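Local coordinates for protein carbohydrate binding module E1 (Uncultured bacterium, PDB 5KLE) that binds beta-1,4-linked glucan chains such as cellopentaose and so probably helps to anchor carbohydrate-active enzymes to cellulose, at residues C8-K19 and A27-K35; I42-N53 and K82-K93. One frame throughout, in Å; residues are numbered along the deposited sequence.

Contact 1 (C8-K19 and A27-K35); sequences CGSGNFNKTAAK and AGDCIKYNK
Asp29 and Lys15 form a salt bridge in which Lys15 NZ meets Asp29 OD2 at 2.8 Å, on the syn side of the carboxylate but tilted out of its plane. Asp29 OD1 is met from above that plane by Asn14 ND2 at 3.0 Å, along a nearly straight N-H. In turn, Asn14 OD1 accepts a hydrogen bond from Cys30 N at 2.9 Å. One carboxamide therefore spans the side chain of Asp29 and the main chain of the next residue, and its two bonds fix its rotation. An alanine in place of Asp29 would probably leave Lys15 NZ without its charged mate and Asn14 ND2 without its acceptor, making the amide freer to turn. Behind this group stands a covalent tie, the Cys8–Cys30 disulfide, with an SG–SG distance of 2.0 Å. Phe13 CB rests against Cys30 SG, while CB of Lys32 sits over one face of the Phe13 ring, 4.2 Å from its centroid, in a CH-pi contact. Further along, Ala17 CB fits between Ile31 CG2 and Tyr33 CD1, and Phe23 and Phe94 continue this apolar side. Lys15 NZ has a second partner in Ser24 O, and Asp29 OD2 also accepts from Val26 N. Backbone bonds from Lys32 N to Lys15 O and from Ala17 N to Lys32 O set the register of a short parallel strand pair, 15-16 beside 30-35, at the edge of the mixed sheet of a beta-sandwich.

Contact 2 (I42-N53 and K82-K93); sequences IGSWTGVASSYN and KIVSASRSFNVK. With BGC (beta-D-glucopyranose), chain B; BGC (beta-D-glucopyranose), chain C.
Gly43 and Lys93 exchange two backbone hydrogen bonds as an antiparallel pair in one sheet of a beta-sandwich, while strands 50-53 and 82-86 run antiparallel at 152° in the other. The second pairing holds a classic beta bulge: Val84 and Ser85 both face Ser51, whose O accepts from Val84 N and whose N donates to Ser85 O. On the face of the bulge bearing their side chains, Ser51 OG and Ser85 OG are hydrogen-bonded at 2.7 Å. On the opposite face, Tyr52 and Phe90 reach toward each other from the two sheets. Tyr52 OH lies near the plane of the Phe90 ring at its edge, 3.3 Å from Phe90 CE2, and donates to Ser50 OG, which ties the ring end to its own strand. Ser50 CB packs against Phe90 CZ, and Val48 CB against Phe90 CB, so Val48 of the turn and Ser50 of the strand after it both pack against Phe90. Polar bonds brace the neighbouring edge: Ser44 OG donates to Asn91 O, and Thr46 OG1 accepts from Asn91 N at 3.1 Å. Trp45 belongs to the glycan pocket, and its indole offers one face to two glucose units, with C4 of the chain B unit and C1 of the chain C unit each about 3.7 Å above the ring plane. Trp68 meets this indole edge-to-face, and Glu22 also bonds the sugar. Beyond CG the Lys93 chain is extended (chi2 -178°), carrying CE to 3.7 Å from Trp45 CZ3 and the ammonium on to the sugar, where Lys93 NZ donates to O3 of the chain B glucose at 2.9 Å and to its O2 at 3.0 Å.

Strand 77-86 joins the two contacts: it lies beside strand 30-35 of contact 1 and beside strand 50-54 of contact 2 in the same mixed sheet. Their centres are about 14 Å apart, yet they touch directly, for Gly28 N lies 2.8 Å from Ile83 O and Asp29 O lies 2.9 Å from Ile83 N, both probable hydrogen bonds. Cys8 SG also packs 3.8 Å from Lys82 N. Only contact 2 contributes residues to the glycan pocket; in contact 1 the Lys19 side chain comes within about 7 Å of a bound glucose, and its NZ is paired with Asp95. The shared sheet thus carries the disulfide-tied margin, and the two turns of contact 2 lead from it to the second sheet, where the glucan binds.

Contact 1 (C8-K19 and A27-K35)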
loop_
_atom_site.group_PDB
_atom_site.type_symbol
_atom_site.label_atom_id
_atom_site.label_comp_id
_atom_site.label_asym_id
_atom_site.label_seq_id
_atom_site.Cartn_x
_atom_site.Cartn_y
_atom_site.Cartn_z
ATOM N N CYS A 8 2.810 5.135 10.688
ATOM C CA CYS A 8 1.957 4.033 10.266
ATOM C C CYS A 8 2.572 2.741 10.761
ATOM O O CYS A 8 3.758 2.474 10.513
ATOM C CB CYS A 8 1.853 4.042 8.727
ATOM S SG CYS A 8 1.044 2.589 7.980
ATOM N N GLY A 9 1.776 1.946 11.468
ATOM C CA GLY A 9 2.294 0.686 11.973
ATOM C C GLY A 9 1.229 -0.100 12.693
ATOM O O GLY A 9 0.037 0.216 12.621
ATOM N N SER A 10 1.686 -1.138 13.405
ATOM C CA SER A 10 0.724 -2.065 13.998
ATOM C C SER A 10 -0.170 -1.432 15.055
ATOM O O SER A 10 -1.166 -2.060 15.430
ATOM C CB SER A 10 1.421 -3.285 14.587
ATOM O OG SER A 10 2.246 -2.917 15.722
ATOM N N GLY A 11 0.160 -0.250 15.576
ATOM C CA GLY A 11 -0.708 0.367 16.571
ATOM C C GLY A 11 -1.714 1.391 16.030
ATOM O O GLY A 11 -2.506 1.914 16.826
ATOM N N ASN A 12 -1.710 1.703 14.718
ATOM C CA ASN A 12 -2.599 2.757 14.244
ATOM C C ASN A 12 -3.045 2.573 12.789
ATOM O O ASN A 12 -3.424 3.567 12.139
ATOM C CB ASN A 12 -1.968 4.150 14.515
ATOM C CG ASN A 12 -0.672 4.373 13.759
ATOM O OD1 ASN A 12 -0.323 3.614 12.857
ATOM N ND2 ASN A 12 0.018 5.466 14.093
ATOM N N PHE A 13 -3.016 1.354 12.263
ATOM C CA PHE A 13 -3.512 1.112 10.913
ATOM C C PHE A 13 -5.034 1.260 10.896
ATOM O O PHE A 13 -5.738 0.849 11.837
ATOM C CB PHE A 13 -3.081 -0.280 10.407
ATOM C CG PHE A 13 -3.649 -1.442 11.186
ATOM C CD1 PHE A 13 -3.018 -1.892 12.360
ATOM C CD2 PHE A 13 -4.804 -2.083 10.764
ATOM C CE1 PHE A 13 -3.521 -2.985 13.067
ATOM C CE2 PHE A 13 -5.328 -3.156 11.476
ATOM C CZ PHE A 13 -4.696 -3.609 12.621
ATOM N N ASN A 14 -5.551 1.885 9.837
ATOM C CA ASN A 14 -6.978 2.151 9.755
ATOM C C ASN A 14 -7.719 1.297 8.741
ATOM O O ASN A 14 -8.961 1.333 8.730
ATOM C CB ASN A 14 -7.253 3.655 9.504
ATOM C CG ASN A 14 -6.844 4.122 8.113
ATOM O OD1 ASN A 14 -5.900 3.589 7.499
ATOM N ND2 ASN A 14 -7.540 5.144 7.615
ATOM N N LYS A 15 -7.011 0.495 7.951
ATOM C CA LYS A 15 -7.619 -0.419 6.990
ATOM C C LYS A 15 -6.777 -1.682 6.905
ATOM O O LYS A 15 -5.566 -1.644 7.147
ATOM C CB LYS A 15 -7.720 0.234 5.604
ATOM C CG LYS A 15 -8.684 1.454 5.562
ATOM C CD LYS A 15 -8.704 2.134 4.195
ATOM C CE LYS A 15 -9.785 3.219 4.205
ATOM N NZ LYS A 15 -9.768 4.089 2.951
ATOM N N THR A 16 -7.405 -2.793 6.513
ATOM C CA THR A 16 -6.711 -4.063 6.287
ATOM C C THR A 16 -7.007 -4.558 4.875
ATOM O O THR A 16 -8.180 -4.729 4.510
ATOM C CB THR A 16 -7.135 -5.108 7.325
ATOM O OG1 THR A 16 -6.813 -4.657 8.657
ATOM C CG2 THR A 16 -6.421 -6.432 7.075
ATOM N N ALA A 17 -5.944 -4.802 4.088
ATOM C CA ALA A 17 -6.127 -5.281 2.711
ATOM C C ALA A 17 -6.145 -6.796 2.699
ATOM O O ALA A 17 -5.363 -7.455 3.395
ATOM C CB ALA A 17 -4.972 -4.793 1.830
ATOM N N ALA A 18 -7.024 -7.358 1.860
ATOM C CA ALA A 18 -7.017 -8.787 1.558
ATOM C C ALA A 18 -6.388 -9.030 0.195
ATOM O O ALA A 18 -6.569 -8.226 -0.729
ATOM C CB ALA A 18 -8.434 -9.359 1.575
ATOM N N LYS A 19 -5.635 -10.134 0.084
ATOM C CA LYS A 19 -4.896 -10.455 -1.141
ATOM C C LYS A 19 -5.808 -10.405 -2.356
ATOM O O LYS A 19 -6.805 -11.142 -2.433
ATOM C CB LYS A 19 -4.267 -11.855 -1.010
ATOM C CG LYS A 19 -3.444 -12.299 -2.202
ATOM C CD LYS A 19 -2.851 -13.670 -1.876
ATOM C CE LYS A 19 -1.867 -14.186 -2.940
ATOM N NZ LYS A 19 -2.484 -14.301 -4.288
ATOM N N ALA A 27 -4.982 9.294 0.420
ATOM C CA ALA A 27 -3.751 9.783 1.041
ATOM C C ALA A 27 -3.908 9.876 2.557
ATOM O O ALA A 27 -4.908 10.426 3.065
ATOM C CB ALA A 27 -3.395 11.156 0.467
ATOM N N GLY A 28 -2.880 9.391 3.283
ATOM C CA GLY A 28 -2.890 9.353 4.739
ATOM C C GLY A 28 -3.297 8.015 5.326
ATOM O O GLY A 28 -3.036 7.775 6.518
ATOM N N ASP A 29 -3.928 7.149 4.536
ATOM C CA ASP A 29 -4.312 5.838 5.060
ATOM C C ASP A 29 -3.071 5.037 5.450
ATOM O O ASP A 29 -1.979 5.255 4.923
ATOM C CB ASP A 29 -5.075 5.037 3.985
ATOM C CG ASP A 29 -6.554 5.416 3.856
ATOM O OD1 ASP A 29 -7.134 6.068 4.760
ATOM O OD2 ASP A 29 -7.132 5.021 2.815
ATOM N N CYS A 30 -3.252 4.105 6.397
ATOM C CA CYS A 30 -2.218 3.195 6.884
ATOM C C CYS A 30 -2.798 1.786 6.807
ATOM O O CYS A 30 -3.695 1.443 7.595
ATOM C CB CYS A 30 -1.865 3.560 8.326
ATOM S SG CYS A 30 -0.674 2.383 9.065
ATOM N N ILE A 31 -2.328 0.999 5.830
ATOM C CA ILE A 31 -2.954 -0.267 5.449
ATOM C C ILE A 31 -2.122 -1.414 6.019
ATOM O O ILE A 31 -0.906 -1.495 5.760
ATOM C CB ILE A 31 -2.990 -0.415 3.915
ATOM C CG1 ILE A 31 -3.486 0.859 3.230
ATOM C CG2 ILE A 31 -3.817 -1.691 3.514
ATOM C CD1 ILE A 31 -4.809 1.196 3.610
ATOM N N LYS A 32 -2.767 -2.365 6.701
ATOM C CA LYS A 32 -2.119 -3.613 7.088
ATOM C C LYS A 32 -2.306 -4.616 5.951
ATOM O O LYS A 32 -3.422 -4.782 5.444
ATOM C CB LYS A 32 -2.773 -4.180 8.348
ATOM C CG LYS A 32 -2.148 -5.491 8.841
ATOM C CD LYS A 32 -2.915 -6.077 10.038
ATOM C CE LYS A 32 -2.283 -7.362 10.526
ATOM N NZ LYS A 32 -2.923 -7.743 11.840
ATOM N N TYR A 33 -1.225 -5.301 5.572
ATOM C CA TYR A 33 -1.317 -6.372 4.576
ATOM C C TYR A 33 -0.345 -7.473 4.962
ATOM O O TYR A 33 0.857 -7.209 5.107
ATOM C CB TYR A 33 -0.955 -5.861 3.170
ATOM C CG TYR A 33 -1.035 -6.935 2.110
ATOM C CD1 TYR A 33 -2.252 -7.533 1.803
ATOM C CD2 TYR A 33 0.110 -7.391 1.432
ATOM C CE1 TYR A 33 -2.330 -8.551 0.856
ATOM C CE2 TYR A 33 0.037 -8.417 0.454
ATOM C CZ TYR A 33 -1.193 -8.999 0.188
ATOM O OH TYR A 33 -1.342 -9.994 -0.764
ATOM N N ASN A 34 -0.839 -8.715 5.057
ATOM C CA ASN A 34 0.039 -9.852 5.305
ATOM C C ASN A 34 0.483 -10.471 3.975
ATOM O O ASN A 34 -0.356 -10.936 3.197
ATOM C CB ASN A 34 -0.651 -10.895 6.192
ATOM C CG ASN A 34 0.260 -12.045 6.523
ATOM O OD1 ASN A 34 0.383 -12.996 5.742
ATOM N ND2 ASN A 34 0.913 -11.977 7.687
ATOM N N LYS A 35 1.808 -10.469 3.720
ATOM C CA LYS A 35 2.418 -11.132 2.555
ATOM C C LYS A 35 2.990 -12.473 2.981
ATOM O O LYS A 35 3.972 -12.540 3.737
ATOM C CB LYS A 35 3.506 -10.260 1.918
ATOM C CG LYS A 35 4.222 -11.029 0.805
ATOM C CD LYS A 35 4.976 -10.140 -0.174
ATOM C CE LYS A 35 6.262 -9.548 0.425
ATOM N NZ LYS A 35 7.404 -10.532 0.450
HETATM O O HOH W 1 -3.737 -9.039 4.954
#

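Contact 2 (I42-N53 and K82-K93)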
loop_
_atom_site.group_PDB
_atom_site.type_symbol
_atom_site.label_atom_id
_atom_site.label_comp_id
_atom_site.label_asym_id
_atom_site.label_seq_id
_atom_site.Cartn_x
_atom_site.Cartn_y
_atom_site.Cartn_z
ATOM N N ILE A 42 1.450 -3.846 -5.989
ATOM C CA ILE A 42 0.432 -2.818 -5.696
ATOM C C ILE A 42 -0.156 -2.390 -7.033
ATOM O O ILE A 42 0.598 -1.968 -7.922
ATOM C CB ILE A 42 1.007 -1.602 -4.951
ATOM C CG1 ILE A 42 1.633 -2.055 -3.627
ATOM C CG2 ILE A 42 -0.111 -0.540 -4.793
ATOM C CD1 ILE A 42 2.393 -0.937 -2.894
ATOM N N GLY A 43 -1.479 -2.517 -7.189
ATOM C CA GLY A 43 -2.133 -2.250 -8.475
ATOM C C GLY A 43 -3.337 -1.333 -8.396
ATOM O O GLY A 43 -4.158 -1.439 -7.480
ATOM N N SER A 44 -3.464 -0.440 -9.394
ATOM C CA SER A 44 -4.659 0.388 -9.488
ATOM C C SER A 44 -4.885 0.755 -10.941
ATOM O O SER A 44 -3.924 0.924 -11.703
ATOM C CB SER A 44 -4.511 1.670 -8.665
ATOM O OG SER A 44 -5.685 2.478 -8.745
ATOM N N TRP A 45 -6.159 0.952 -11.294
ATOM C CA TRP A 45 -6.577 1.251 -12.664
ATOM C C TRP A 45 -7.443 2.512 -12.706
ATOM O O TRP A 45 -8.060 2.821 -13.751
ATOM C CB TRP A 45 -7.239 0.036 -13.351
ATOM C CG TRP A 45 -6.197 -1.010 -13.559
ATOM C CD1 TRP A 45 -5.487 -1.224 -14.695
ATOM C CD2 TRP A 45 -5.711 -1.951 -12.586
ATOM N NE1 TRP A 45 -4.570 -2.235 -14.492
ATOM C CE2 TRP A 45 -4.683 -2.689 -13.201
ATOM C CE3 TRP A 45 -6.033 -2.221 -11.253
ATOM C CZ2 TRP A 45 -3.984 -3.702 -12.530
ATOM C CZ3 TRP A 45 -5.329 -3.227 -10.579
ATOM C CH2 TRP A 45 -4.302 -3.929 -11.212
ATOM N N THR A 46 -7.542 3.246 -11.594
ATOM C CA THR A 46 -8.386 4.445 -11.557
ATOM C C THR A 46 -7.761 5.622 -12.326
ATOM O O THR A 46 -8.467 6.587 -12.644
ATOM C CB THR A 46 -8.628 4.879 -10.085
ATOM O OG1 THR A 46 -8.973 3.721 -9.291
ATOM C CG2 THR A 46 -9.790 5.924 -9.965
ATOM N N GLY A 47 -6.449 5.592 -12.579
ATOM C CA GLY A 47 -5.773 6.685 -13.264
ATOM C C GLY A 47 -5.201 7.753 -12.360
ATOM O O GLY A 47 -4.686 8.771 -12.857
ATOM N N VAL A 48 -5.254 7.545 -11.049
ATOM C CA VAL A 48 -4.811 8.514 -10.055
ATOM C C VAL A 48 -3.432 8.093 -9.572
ATOM O O VAL A 48 -3.266 6.989 -9.072
ATOM C CB VAL A 48 -5.828 8.535 -8.906
ATOM C CG1 VAL A 48 -5.330 9.410 -7.767
ATOM C CG2 VAL A 48 -7.169 9.049 -9.396
ATOM N N ALA A 49 -2.427 8.948 -9.736
ATOM C CA ALA A 49 -1.095 8.594 -9.264
ATOM C C ALA A 49 -1.048 8.529 -7.742
ATOM O O ALA A 49 -1.684 9.333 -7.049
ATOM C CB ALA A 49 -0.101 9.655 -9.725
ATOM N N SER A 50 -0.278 7.573 -7.215
ATOM C CA SER A 50 -0.142 7.415 -5.768
ATOM C C SER A 50 1.288 7.056 -5.370
ATOM O O SER A 50 2.090 6.611 -6.194
ATOM C CB SER A 50 -1.140 6.351 -5.240
ATOM O OG SER A 50 -0.912 5.087 -5.848
ATOM N N SER A 51 1.616 7.261 -4.090
ATOM C CA SER A 51 2.923 6.861 -3.569
ATOM C C SER A 51 2.783 6.320 -2.151
ATOM O O SER A 51 1.841 6.666 -1.436
ATOM C CB SER A 51 3.949 7.986 -3.631
ATOM O OG SER A 51 3.666 9.006 -2.695
ATOM N N TYR A 52 3.754 5.484 -1.748
ATOM C CA TYR A 52 3.675 4.696 -0.521
ATOM C C TYR A 52 5.030 4.560 0.162
ATOM O O TYR A 52 6.086 4.544 -0.489
ATOM C CB TYR A 52 3.253 3.229 -0.835
ATOM C CG TYR A 52 2.025 3.126 -1.726
ATOM C CD1 TYR A 52 0.744 2.915 -1.178
ATOM C CD2 TYR A 52 2.124 3.326 -3.120
ATOM C CE1 TYR A 52 -0.386 2.867 -1.990
ATOM C CE2 TYR A 52 0.970 3.305 -3.945
ATOM C CZ TYR A 52 -0.272 3.031 -3.360
ATOM O OH TYR A 52 -1.424 3.019 -4.152
ATOM N N ASN A 53 4.985 4.420 1.478
ATOM C CA ASN A 53 6.136 4.010 2.292
ATOM C C ASN A 53 5.740 2.792 3.116
ATOM O O ASN A 53 4.689 2.808 3.773
ATOM C CB ASN A 53 6.554 5.090 3.306
ATOM C CG ASN A 53 7.157 6.329 2.665
ATOM O OD1 ASN A 53 7.669 6.279 1.552
ATOM N ND2 ASN A 53 7.141 7.456 3.404
ATOM N N LYS A 82 1.860 2.976 4.307
ATOM C CA LYS A 82 1.273 4.320 4.352
ATOM C C LYS A 82 1.090 4.853 2.934
ATOM O O LYS A 82 2.027 4.802 2.113
ATOM C CB LYS A 82 2.164 5.290 5.134
ATOM C CG LYS A 82 1.524 6.688 5.198
ATOM C CD LYS A 82 2.137 7.558 6.264
ATOM C CE LYS A 82 1.365 8.892 6.334
ATOM N NZ LYS A 82 2.138 9.860 7.127
ATOM N N ILE A 83 -0.095 5.406 2.658
ATOM C CA ILE A 83 -0.355 6.113 1.401
ATOM C C ILE A 83 0.114 7.558 1.587
ATOM O O ILE A 83 -0.506 8.353 2.299
ATOM C CB ILE A 83 -1.819 6.019 0.960
ATOM C CG1 ILE A 83 -2.238 4.546 0.932
ATOM C CG2 ILE A 83 -1.977 6.635 -0.446
ATOM C CD1 ILE A 83 -3.611 4.289 0.360
ATOM N N VAL A 84 1.239 7.882 0.966
ATOM C CA VAL A 84 1.896 9.162 1.192
ATOM C C VAL A 84 1.196 10.265 0.430
ATOM O O VAL A 84 1.038 11.386 0.939
ATOM C CB VAL A 84 3.384 9.044 0.806
ATOM C CG1 VAL A 84 4.034 10.428 0.879
ATOM C CG2 VAL A 84 4.092 8.079 1.770
ATOM N N SER A 85 0.782 9.990 -0.808
ATOM C CA SER A 85 0.192 11.031 -1.636
ATOM C C SER A 85 -0.772 10.371 -2.608
ATOM O O SER A 85 -0.567 9.227 -3.034
ATOM C CB SER A 85 1.265 11.823 -2.396
ATOM O OG SER A 85 1.979 10.995 -3.296
ATOM N N ALA A 86 -1.823 11.125 -2.968
ATOM C CA ALA A 86 -2.817 10.784 -3.991
ATOM C C ALA A 86 -3.800 11.949 -4.045
ATOM O O ALA A 86 -4.248 12.413 -2.987
ATOM C CB ALA A 86 -3.585 9.490 -3.622
ATOM N N SER A 87 -4.171 12.411 -5.249
ATOM C CA SER A 87 -5.005 13.610 -5.348
ATOM C C SER A 87 -6.460 13.400 -4.945
ATOM O O SER A 87 -7.132 14.396 -4.620
ATOM C CB SER A 87 -4.990 14.204 -6.758
ATOM O OG SER A 87 -5.749 13.381 -7.640
ATOM N N ARG A 88 -6.958 12.163 -4.953
ATOM C CA ARG A 88 -8.368 11.844 -4.716
ATOM C C ARG A 88 -8.464 10.356 -4.398
ATOM O O ARG A 88 -7.516 9.599 -4.625
ATOM C CB ARG A 88 -9.244 12.189 -5.927
ATOM C CG ARG A 88 -8.920 11.399 -7.242
ATOM C CD ARG A 88 -9.737 11.891 -8.479
ATOM N NE ARG A 88 -9.405 13.308 -8.768
ATOM C CZ ARG A 88 -8.862 13.773 -9.884
ATOM N NH1 ARG A 88 -8.659 12.988 -10.966
ATOM N NH2 ARG A 88 -8.548 15.060 -9.899
ATOM N N SER A 89 -9.593 9.940 -3.834
ATOM C CA SER A 89 -9.728 8.519 -3.517
ATOM C C SER A 89 -9.661 7.667 -4.784
ATOM O O SER A 89 -10.072 8.078 -5.883
ATOM C CB SER A 89 -11.029 8.241 -2.749
ATOM O OG SER A 89 -12.190 8.463 -3.576
ATOM N N PHE A 90 -9.128 6.461 -4.630
ATOM C CA PHE A 90 -8.908 5.599 -5.786
ATOM C C PHE A 90 -9.049 4.153 -5.337
ATOM O O PHE A 90 -8.998 3.856 -4.139
ATOM C CB PHE A 90 -7.520 5.868 -6.432
ATOM C CG PHE A 90 -6.336 5.600 -5.501
ATOM C CD1 PHE A 90 -5.983 6.487 -4.468
ATOM C CD2 PHE A 90 -5.557 4.496 -5.689
ATOM C CE1 PHE A 90 -4.871 6.209 -3.628
ATOM C CE2 PHE A 90 -4.459 4.223 -4.870
ATOM C CZ PHE A 90 -4.117 5.061 -3.828
ATOM N N ASN A 91 -9.256 3.229 -6.286
ATOM C CA ASN A 91 -9.378 1.811 -5.922
ATOM C C ASN A 91 -8.036 1.121 -6.152
ATOM O O ASN A 91 -7.481 1.177 -7.257
ATOM C CB ASN A 91 -10.447 1.105 -6.755
ATOM C CG ASN A 91 -11.841 1.536 -6.398
ATOM O OD1 ASN A 91 -12.121 1.940 -5.259
ATOM N ND2 ASN A 91 -12.755 1.383 -7.352
ATOM N N VAL A 92 -7.542 0.429 -5.123
ATOM C CA VAL A 92 -6.219 -0.188 -5.167
ATOM C C VAL A 92 -6.340 -1.617 -4.671
ATOM O O VAL A 92 -7.235 -1.931 -3.880
ATOM C CB VAL A 92 -5.215 0.622 -4.314
ATOM C CG1 VAL A 92 -5.539 0.485 -2.833
ATOM C CG2 VAL A 92 -3.779 0.191 -4.611
ATOM N N LYS A 93 -5.445 -2.504 -5.149
ATOM C CA LYS A 93 -5.307 -3.829 -4.533
ATOM C C LYS A 93 -3.852 -4.174 -4.284
ATOM O O LYS A 93 -2.959 -3.716 -4.996
ATOM C CB LYS A 93 -6.006 -4.958 -5.286
ATOM C CG LYS A 93 -5.658 -5.046 -6.753
ATOM C CD LYS A 93 -6.494 -6.186 -7.335
ATOM C CE LYS A 93 -6.479 -6.237 -8.819
ATOM N NZ LYS A 93 -7.355 -7.384 -9.290
HETATM C C2 BGC B . -5.711 -7.199 -12.709
HETATM C C3 BGC B . -7.062 -6.648 -13.059
HETATM C C4 BGC B . -6.922 -5.562 -14.123
HETATM C C5 BGC B . -6.200 -6.090 -15.290
HETATM C C6 BGC B . -5.804 -5.004 -16.258
HETATM C C1 BGC B . -5.008 -7.673 -13.978
HETATM O O2 BGC B . -5.861 -8.256 -11.774
HETATM O O3 BGC B . -7.651 -6.132 -11.879
HETATM O O4 BGC B . -8.134 -5.190 -14.577
HETATM O O5 BGC B . -4.984 -6.681 -14.921
HETATM O O6 BGC B . -4.839 -5.510 -17.115
HETATM C C2 BGC C . -9.310 -3.440 -15.516
HETATM C C3 BGC C . -10.008 -2.104 -15.119
HETATM C C4 BGC C . -10.693 -2.250 -13.822
HETATM C C5 BGC C . -9.799 -2.868 -12.728
HETATM C C6 BGC C . -10.671 -3.038 -11.516
HETATM C C1 BGC C . -8.486 -3.916 -14.348
HETATM O O2 BGC C . -8.473 -3.452 -16.630
HETATM O O3 BGC C . -11.104 -1.915 -15.964
HETATM O O4 BGC C . -11.278 -1.054 -13.362
HETATM O O5 BGC C . -9.310 -4.074 -13.246
HETATM O O6 BGC C . -10.092 -4.037 -10.667
HETATM O O HOH W 2 -8.364 0.053 -9.598
HETATM O O HOH W 3 -2.476 11.799 -7.409
HETATM O O HOH W 4 1.128 10.932 -5.955
#